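Local coordinates for glutaredoxin (Chlorella sorokiniana, PDB 4I2U), which binds glutathione and probably reduces disulfides or glutathionylated thiols as a thioredoxin-fold oxidoreductase in cell redox homeostasis, at residues I58-L63 with G67-P72. Sequence-based numbering, arbitrary orientation.
Sequences IQDYLL and GGRSVP. With GSH (glutathione), chain B.
Asp-60 and Arg-69 form a salt bridge between helix 55-66 and the loop that follows it. Arg-69 grips side-on, and both nitrogens go to one oxygen. NE lies 2.9 Å from Asp-60 OD1 and NH2 lies 3.1 Å from the same Asp-60 OD1. Both come from one face of the carboxylate, whose plane is turned 53° from the guanidinium. The arginine chain bends at chi3 (118°), which lays the guanidinium against CB of Gln-59 and turns its edge to Asp-60. That CB sits over the centre of one guanidinium face, 3.7 Å from Arg-69 CZ.

The Gln-59 amide splits its two ends. NE2 donates to Arg-69 O at 2.9 Å, nearly straight (163°), from above the carbonyl plane. It also donates to the glycine carboxylate oxygen O32 of glutathione, 2.8 Å from Gln-59 NE2. OE1 accepts from Lys-22 and from a water that also accepts from Arg-69 NH2. With an alanine in place of Arg-69, Asp-60 would probably lose this charge partner, and CB of Gln-59 its cover.

Val-71 pairs with the ligand through its backbone: N donates to glutathione O2, and O accepts from N2. Its peptide bond to Pro-72 is cis, the cis-proline of the thioredoxin fold.

Nearer the helix end, Gly-67 N donates to Leu-63 O. Gly-67 has positive phi, where a side chain would jam against the preceding carbonyl. Leu-63 CA makes a CH-O contact with Gly-68 O. Outward, Leu-63 CB packs on Arg-69 CG at 3.7 Å.

The contact thus ties the helix to the cis-proline loop. Gln-59 serves loop and ligand together, and the nearby Lys-22 and Arg-69 are likely to stabilise the negative charge of the glutathione carboxylate.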
# COMPACT_ATOMS: atom_id res chain seq x y z
N ILE A 58 8.83 4.22 -11.04
CA ILE A 58 7.60 3.83 -10.37
C ILE A 58 7.08 4.97 -9.51
O ILE A 58 5.88 5.27 -9.51
CB ILE A 58 7.80 2.54 -9.56
CG1 ILE A 58 8.01 1.37 -10.53
CG2 ILE A 58 6.61 2.27 -8.65
CD1 ILE A 58 8.52 0.13 -9.89
N GLN A 59 7.96 5.65 -8.79
CA GLN A 59 7.54 6.81 -8.02
C GLN A 59 6.97 7.90 -8.92
O GLN A 59 6.00 8.55 -8.54
CB GLN A 59 8.68 7.39 -7.21
CG GLN A 59 9.11 6.49 -6.06
CD GLN A 59 10.16 7.15 -5.18
OE1 GLN A 59 11.36 6.95 -5.35
NE2 GLN A 59 9.71 7.99 -4.26
N ASP A 60 7.56 8.10 -10.09
CA ASP A 60 7.05 9.07 -11.05
C ASP A 60 5.62 8.72 -11.46
O ASP A 60 4.76 9.61 -11.52
CB ASP A 60 7.92 9.08 -12.31
CG ASP A 60 9.24 9.77 -12.11
OD1 ASP A 60 9.41 10.51 -11.12
OD2 ASP A 60 10.10 9.58 -13.01
N TYR A 61 5.34 7.46 -11.74
CA TYR A 61 3.98 7.10 -12.07
C TYR A 61 3.07 7.26 -10.87
O TYR A 61 1.92 7.67 -11.00
CB TYR A 61 3.88 5.68 -12.63
CG TYR A 61 2.45 5.33 -12.95
CD1 TYR A 61 1.71 6.07 -13.87
CD2 TYR A 61 1.82 4.29 -12.29
CE1 TYR A 61 0.37 5.75 -14.13
CE2 TYR A 61 0.50 3.96 -12.54
CZ TYR A 61 -0.23 4.69 -13.46
OH TYR A 61 -1.54 4.37 -13.75
N LEU A 62 3.54 6.90 -9.67
CA LEU A 62 2.73 7.12 -8.48
C LEU A 62 2.36 8.59 -8.29
O LEU A 62 1.26 8.90 -7.81
CB LEU A 62 3.42 6.54 -7.24
CG LEU A 62 3.46 5.00 -7.21
CD1 LEU A 62 4.48 4.48 -6.21
CD2 LEU A 62 2.06 4.44 -6.91
N LEU A 63 3.23 9.51 -8.69
CA LEU A 63 2.89 10.93 -8.67
C LEU A 63 1.70 11.17 -9.61
O LEU A 63 0.72 11.87 -9.26
CB LEU A 63 4.08 11.75 -9.10
CG LEU A 63 3.84 13.23 -9.37
CD1 LEU A 63 3.29 13.96 -8.15
CD2 LEU A 63 5.13 13.86 -9.84
N GLY A 67 -0.95 11.75 -6.90
CA GLY A 67 -0.73 13.13 -6.50
C GLY A 67 0.55 13.39 -5.74
O GLY A 67 0.86 14.54 -5.45
N GLY A 68 1.30 12.35 -5.42
CA GLY A 68 2.56 12.51 -4.71
C GLY A 68 3.52 11.37 -5.01
O GLY A 68 3.08 10.30 -5.41
N ARG A 69 4.81 11.63 -4.83
CA ARG A 69 5.87 10.66 -5.08
C ARG A 69 6.36 9.96 -3.84
O ARG A 69 7.04 8.95 -3.94
CB ARG A 69 7.11 11.37 -5.64
CG ARG A 69 7.23 11.45 -7.14
CD ARG A 69 8.58 12.03 -7.54
NE ARG A 69 9.39 11.10 -8.32
CZ ARG A 69 10.52 10.53 -7.90
NH1 ARG A 69 10.98 10.74 -6.67
NH2 ARG A 69 11.19 9.73 -8.71
N SER A 70 6.06 10.50 -2.67
CA SER A 70 6.67 9.99 -1.44
C SER A 70 6.23 8.57 -1.16
O SER A 70 5.17 8.12 -1.59
CB SER A 70 6.31 10.87 -0.25
OG SER A 70 4.93 10.86 0.03
N VAL A 71 7.05 7.85 -0.41
CA VAL A 71 6.69 6.52 0.09
C VAL A 71 6.31 6.61 1.56
O VAL A 71 6.86 7.41 2.31
CB VAL A 71 7.82 5.48 -0.11
CG1 VAL A 71 7.99 5.22 -1.59
CG2 VAL A 71 9.14 5.94 0.52
N PRO A 72 5.36 5.79 1.99
CA PRO A 72 4.69 4.77 1.18
C PRO A 72 3.49 5.31 0.40
O PRO A 72 2.99 6.40 0.66
CB PRO A 72 4.19 3.77 2.24
CG PRO A 72 3.89 4.68 3.42
CD PRO A 72 4.99 5.71 3.42
N1 GSH B . 3.85 12.00 5.91
CA1 GSH B . 4.28 11.09 4.84
C1 GSH B . 3.60 9.77 5.10
O11 GSH B . 2.86 9.69 6.10
O12 GSH B . 3.76 8.81 4.31
CB1 GSH B . 5.81 11.03 4.84
CG1 GSH B . 6.38 10.19 3.71
CD1 GSH B . 7.80 10.62 3.35
OE1 GSH B . 8.11 11.81 3.27
N2 GSH B . 8.66 9.66 3.09
CA2 GSH B . 10.02 9.95 2.62
C2 GSH B . 10.11 10.02 1.12
O2 GSH B . 9.22 9.56 0.41
CB2 GSH B . 11.00 8.91 3.16
SG2 GSH B . 11.23 9.05 4.96
N3 GSH B . 11.16 10.63 0.60
CA3 GSH B . 11.26 10.87 -0.82
C3 GSH B . 11.56 9.65 -1.65
O31 GSH B . 11.93 8.58 -1.12
O32 GSH B . 11.41 9.79 -2.88
O HOH W 1 13.09 8.54 -6.90